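Local structure of uncharacterized protein (Peptoclostridium difficile 630, 4YCS) at residues 14-19 with 45-50; 56-61 with 78-83. The protein is of unknown function but, as a putative lipoprotein fragment of the PnrA-like family, probably belongs to a substrate-binding component of an ABC transporter. One frame throughout, in Å; residues are numbered along the deposited sequence.

Interaction 1. Residues 14-19 with 45-50; sequences LDIEGT and KVESDD
L14 and E47 sit opposite each other on neighbouring parallel strands, their side chains running alongside and pointing the same way, with L14 CD1 4.1 Å from E47 CG. I16 crosses E47: the two side chains meet at about a right angle, I16 CD1 resting 3.9 Å from E47 CB while I16 CG2 merely touches E47 OE2. With chi1 at 61°, I16 CG1 lies between its own backbone N and carbonyl carbon, which brings it 3.7 Å from S48 C. L14 N donates to V46 O at 2.8 Å, and L14 O accepts from S48 N, both nearly in line with the carbonyls. I16 N reaches S48 O at 3.1 Å differently, 52° above the carbonyl plane, as the chain leaves the strand. Past the strands, E17 CB packs 3.8 Å from D49 CB, and R75 forms salt bridges with both D15 and E17, which probably eases the crowding of acidic groups here. S48 OG accepts from D50 N, an ST turn. Strand 41-48 is the outermost of the sheet on this side; helix 22-38 lies over the L14 face through N25, and F54 of helix 54-62 packs on D15 and S48 on the opposite face.

Interaction 2. Residues 56-61 with 78-83; sequences NSIDIL and KPLEMV
I58 reaches from helix 56-61 to helix 78-83 and contributes more to this buried contact than any other residue. Its CB is directed at the other helix and splits there into two arms. The short arm, CG2, meets two side chains: V83 CG1 at 3.9 Å and L80 CD1 at 4.1 Å. The longer arm leaves through CG1, beside the backbone N (chi1 -62°), and continues extended to CD1. That methyl ends over the backbone of the partner helix, 4.1 Å from L80 CA and 4.3 Å from P79 C, and also touches L80 CD1. The L80 methyl is thus shared by both arms, and the two side chains cross at about a right angle. V83 answers from its own helix: its CG1 touches I58 CG2 and D59 CA, the latter 3.9 Å away. D59 meets V83 through CA and CB, while its OD1 is hydrogen-bonded by Y87. No hydrogen bond links the segments. Their axes approach to 9.4 Å and cross at -41°, and F92 of strand 91-95 packs against both I58 and L80. Helices packed side by side on one face of a parallel sheet form an outer layer of a Rossmann-like alpha/beta fold; the strand order 2-1-3-4-5 and the PnrA-like family are consistent with a lobe of a periplasmic-binding-protein fold.

How the interactions relate
From the N terminus, strand 8-15 enters interaction 1 first; helix 22-38 then carries the chain to strand 41-48, and the pairing of 14-19 with 45-50 closes this beta-alpha-beta unit. A short link leads into helix 54-62, where interaction 2 opens; strand 68-72 follows before helix 77-84 returns to complete it. The two loops therefore run in series, neither nesting nor crossing. Interaction 1 joins an outer strand of the sheet to its neighbour, whereas interaction 2 ties together two helices packed on the sheet. Their centres are 15 Å apart, yet they touch directly, V46 CG2 lying 4.2 Å from L61 CD2 where strand 41-48 meets helix 54-62.

Interaction 1. Residues 14-19 with 45-50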
# COMPACT_ATOMS: atom_id res chain seq x y z
N LEU A 14 -2.80 -0.03 -6.84
CA LEU A 14 -3.23 -1.39 -7.21
C LEU A 14 -2.88 -1.80 -8.65
O LEU A 14 -2.88 -0.99 -9.56
CB LEU A 14 -4.74 -1.51 -7.05
CG LEU A 14 -5.22 -1.09 -5.66
CD1 LEU A 14 -5.86 0.28 -5.75
CD2 LEU A 14 -6.18 -2.09 -5.07
N ASP A 15 -2.55 -3.07 -8.80
CA ASP A 15 -2.24 -3.70 -10.09
C ASP A 15 -3.56 -4.24 -10.61
O ASP A 15 -4.15 -5.13 -10.00
CB ASP A 15 -1.25 -4.82 -9.82
CG ASP A 15 -0.87 -5.62 -11.08
OD1 ASP A 15 -1.30 -5.25 -12.21
OD2 ASP A 15 -0.09 -6.61 -10.91
N ILE A 16 -4.06 -3.66 -11.70
CA ILE A 16 -5.35 -4.07 -12.28
C ILE A 16 -5.27 -4.79 -13.64
O ILE A 16 -6.26 -4.85 -14.36
CB ILE A 16 -6.35 -2.90 -12.39
CG1 ILE A 16 -5.83 -1.77 -13.31
CG2 ILE A 16 -6.69 -2.43 -10.98
CD1 ILE A 16 -6.89 -0.75 -13.69
N GLU A 17 -4.10 -5.32 -14.00
CA GLU A 17 -3.97 -6.14 -15.22
C GLU A 17 -4.62 -7.50 -15.01
O GLU A 17 -4.31 -8.23 -14.07
CB GLU A 17 -2.51 -6.33 -15.62
CG GLU A 17 -2.35 -7.07 -16.95
CD GLU A 17 -0.96 -6.93 -17.55
OE1 GLU A 17 0.02 -7.07 -16.81
OE2 GLU A 17 -0.85 -6.70 -18.77
N GLY A 18 -5.55 -7.85 -15.90
CA GLY A 18 -6.25 -9.11 -15.80
C GLY A 18 -7.33 -9.05 -14.73
O GLY A 18 -7.79 -7.98 -14.37
N THR A 19 -7.73 -10.23 -14.27
CA THR A 19 -8.81 -10.38 -13.31
C THR A 19 -8.38 -11.18 -12.10
O THR A 19 -9.13 -11.28 -11.13
CB THR A 19 -10.02 -11.10 -13.94
OG1 THR A 19 -9.60 -12.35 -14.49
CG2 THR A 19 -10.67 -10.24 -15.04
N LYS A 45 -6.48 6.54 -4.21
CA LYS A 45 -6.05 5.33 -4.89
C LYS A 45 -5.51 5.60 -6.27
O LYS A 45 -5.94 6.53 -6.94
CB LYS A 45 -7.17 4.31 -4.95
CG LYS A 45 -8.17 4.53 -6.08
CD LYS A 45 -8.91 3.23 -6.36
CE LYS A 45 -10.24 3.48 -7.04
NZ LYS A 45 -11.05 2.24 -7.00
N VAL A 46 -4.55 4.79 -6.68
CA VAL A 46 -3.99 4.79 -8.02
C VAL A 46 -4.11 3.36 -8.56
O VAL A 46 -3.84 2.42 -7.83
CB VAL A 46 -2.51 5.25 -7.99
CG1 VAL A 46 -1.85 5.20 -9.37
CG2 VAL A 46 -2.46 6.66 -7.44
N GLU A 47 -4.60 3.22 -9.79
CA GLU A 47 -4.74 1.91 -10.46
C GLU A 47 -3.94 1.88 -11.76
O GLU A 47 -3.95 2.83 -12.53
CB GLU A 47 -6.19 1.65 -10.76
CG GLU A 47 -7.01 1.37 -9.52
CD GLU A 47 -8.49 1.39 -9.82
OE1 GLU A 47 -9.04 2.50 -9.98
OE2 GLU A 47 -9.11 0.32 -9.87
N SER A 48 -3.25 0.78 -12.02
CA SER A 48 -2.46 0.67 -13.26
C SER A 48 -2.34 -0.79 -13.74
O SER A 48 -2.07 -1.68 -12.94
CB SER A 48 -1.07 1.27 -13.04
OG SER A 48 -0.23 1.06 -14.17
N ASP A 49 -2.53 -1.01 -15.04
CA ASP A 49 -2.23 -2.32 -15.65
C ASP A 49 -0.81 -2.39 -16.25
O ASP A 49 -0.36 -3.47 -16.63
CB ASP A 49 -3.31 -2.73 -16.68
CG ASP A 49 -3.58 -1.65 -17.74
OD1 ASP A 49 -2.72 -0.77 -17.95
OD2 ASP A 49 -4.67 -1.69 -18.35
N ASP A 50 -0.11 -1.25 -16.29
CA ASP A 50 1.21 -1.11 -16.91
C ASP A 50 2.38 -1.11 -15.88
O ASP A 50 2.79 -0.06 -15.41
CB ASP A 50 1.22 0.18 -17.74
CG ASP A 50 2.47 0.34 -18.59
OD1 ASP A 50 3.34 -0.53 -18.54
OD2 ASP A 50 2.59 1.37 -19.29

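Interaction 2. Residues 56-61 with 78-83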
# COMPACT_ATOMS: atom_id res chain seq x y z
N ASN A 56 7.68 4.91 -11.20
CA ASN A 56 7.40 6.33 -11.36
C ASN A 56 6.20 6.77 -10.50
O ASN A 56 6.21 7.82 -9.87
CB ASN A 56 7.13 6.68 -12.82
CG ASN A 56 6.92 8.16 -13.03
OD1 ASN A 56 7.82 8.96 -12.81
ND2 ASN A 56 5.71 8.53 -13.43
N SER A 57 5.16 5.98 -10.55
CA SER A 57 3.93 6.27 -9.82
C SER A 57 4.15 6.29 -8.29
O SER A 57 3.54 7.13 -7.60
CB SER A 57 2.85 5.29 -10.24
OG SER A 57 2.37 5.64 -11.56
N ILE A 58 4.96 5.36 -7.78
CA ILE A 58 5.26 5.32 -6.36
C ILE A 58 6.12 6.51 -5.95
O ILE A 58 5.91 7.16 -4.88
CB ILE A 58 5.90 3.98 -5.93
CG1 ILE A 58 4.94 2.83 -6.17
CG2 ILE A 58 6.24 4.03 -4.45
CD1 ILE A 58 5.59 1.45 -6.14
N ASP A 59 7.04 6.88 -6.83
CA ASP A 59 7.88 8.05 -6.62
C ASP A 59 7.05 9.34 -6.52
O ASP A 59 7.29 10.18 -5.65
CB ASP A 59 8.93 8.14 -7.72
CG ASP A 59 9.87 9.29 -7.48
OD1 ASP A 59 10.96 9.03 -6.95
OD2 ASP A 59 9.48 10.43 -7.78
N ILE A 60 6.06 9.48 -7.41
CA ILE A 60 5.15 10.61 -7.30
C ILE A 60 4.42 10.62 -5.96
O ILE A 60 4.28 11.69 -5.37
CB ILE A 60 4.12 10.59 -8.45
CG1 ILE A 60 4.80 10.93 -9.82
CG2 ILE A 60 3.00 11.57 -8.16
CD1 ILE A 60 3.93 10.54 -11.03
N LEU A 61 3.93 9.47 -5.49
CA LEU A 61 3.23 9.39 -4.19
C LEU A 61 4.13 9.78 -3.04
O LEU A 61 3.66 10.40 -2.05
CB LEU A 61 2.64 7.99 -3.96
CG LEU A 61 1.56 7.51 -4.95
CD1 LEU A 61 1.10 6.11 -4.61
CD2 LEU A 61 0.38 8.45 -4.99
N LYS A 78 9.56 -5.29 -6.68
CA LYS A 78 10.81 -4.66 -7.16
C LYS A 78 10.75 -3.11 -7.28
O LYS A 78 11.65 -2.45 -6.81
CB LYS A 78 11.30 -5.30 -8.47
CG LYS A 78 11.92 -6.69 -8.31
CD LYS A 78 13.31 -6.69 -7.66
CE LYS A 78 13.87 -8.10 -7.49
NZ LYS A 78 13.15 -8.89 -6.46
N PRO A 79 9.69 -2.55 -7.91
CA PRO A 79 9.64 -1.09 -8.00
C PRO A 79 9.48 -0.40 -6.65
O PRO A 79 9.97 0.70 -6.49
CB PRO A 79 8.45 -0.82 -8.91
CG PRO A 79 7.67 -2.07 -8.89
CD PRO A 79 8.64 -3.19 -8.71
N LEU A 80 8.85 -1.06 -5.70
CA LEU A 80 8.68 -0.51 -4.35
C LEU A 80 9.97 -0.51 -3.56
O LEU A 80 10.28 0.46 -2.86
CB LEU A 80 7.61 -1.26 -3.57
CG LEU A 80 7.30 -0.76 -2.15
CD1 LEU A 80 6.49 0.54 -2.24
CD2 LEU A 80 6.55 -1.83 -1.36
N GLU A 81 10.72 -1.60 -3.63
CA GLU A 81 12.02 -1.66 -2.96
C GLU A 81 12.97 -0.57 -3.46
O GLU A 81 13.62 0.12 -2.66
CB GLU A 81 12.65 -3.02 -3.16
CG GLU A 81 13.97 -3.17 -2.42
CD GLU A 81 14.49 -4.60 -2.37
OE1 GLU A 81 14.09 -5.45 -3.22
OE2 GLU A 81 15.32 -4.86 -1.46
N MSE A 82 13.03 -0.41 -4.77
CA MSE A 82 13.82 0.66 -5.42
C MSE A 82 13.47 2.05 -4.91
O MSE A 82 14.37 2.86 -4.63
CB MSE A 82 13.56 0.59 -6.93
CG MSE A 82 14.47 1.50 -7.76
SE MSE A 82 13.81 1.66 -9.64
CE MSE A 82 13.42 3.60 -9.56
N VAL A 83 12.17 2.38 -4.83
CA VAL A 83 11.76 3.72 -4.47
C VAL A 83 11.89 3.95 -2.95
O VAL A 83 12.23 5.02 -2.49
CB VAL A 83 10.35 4.01 -4.99
CG1 VAL A 83 9.86 5.37 -4.51
CG2 VAL A 83 10.32 3.93 -6.51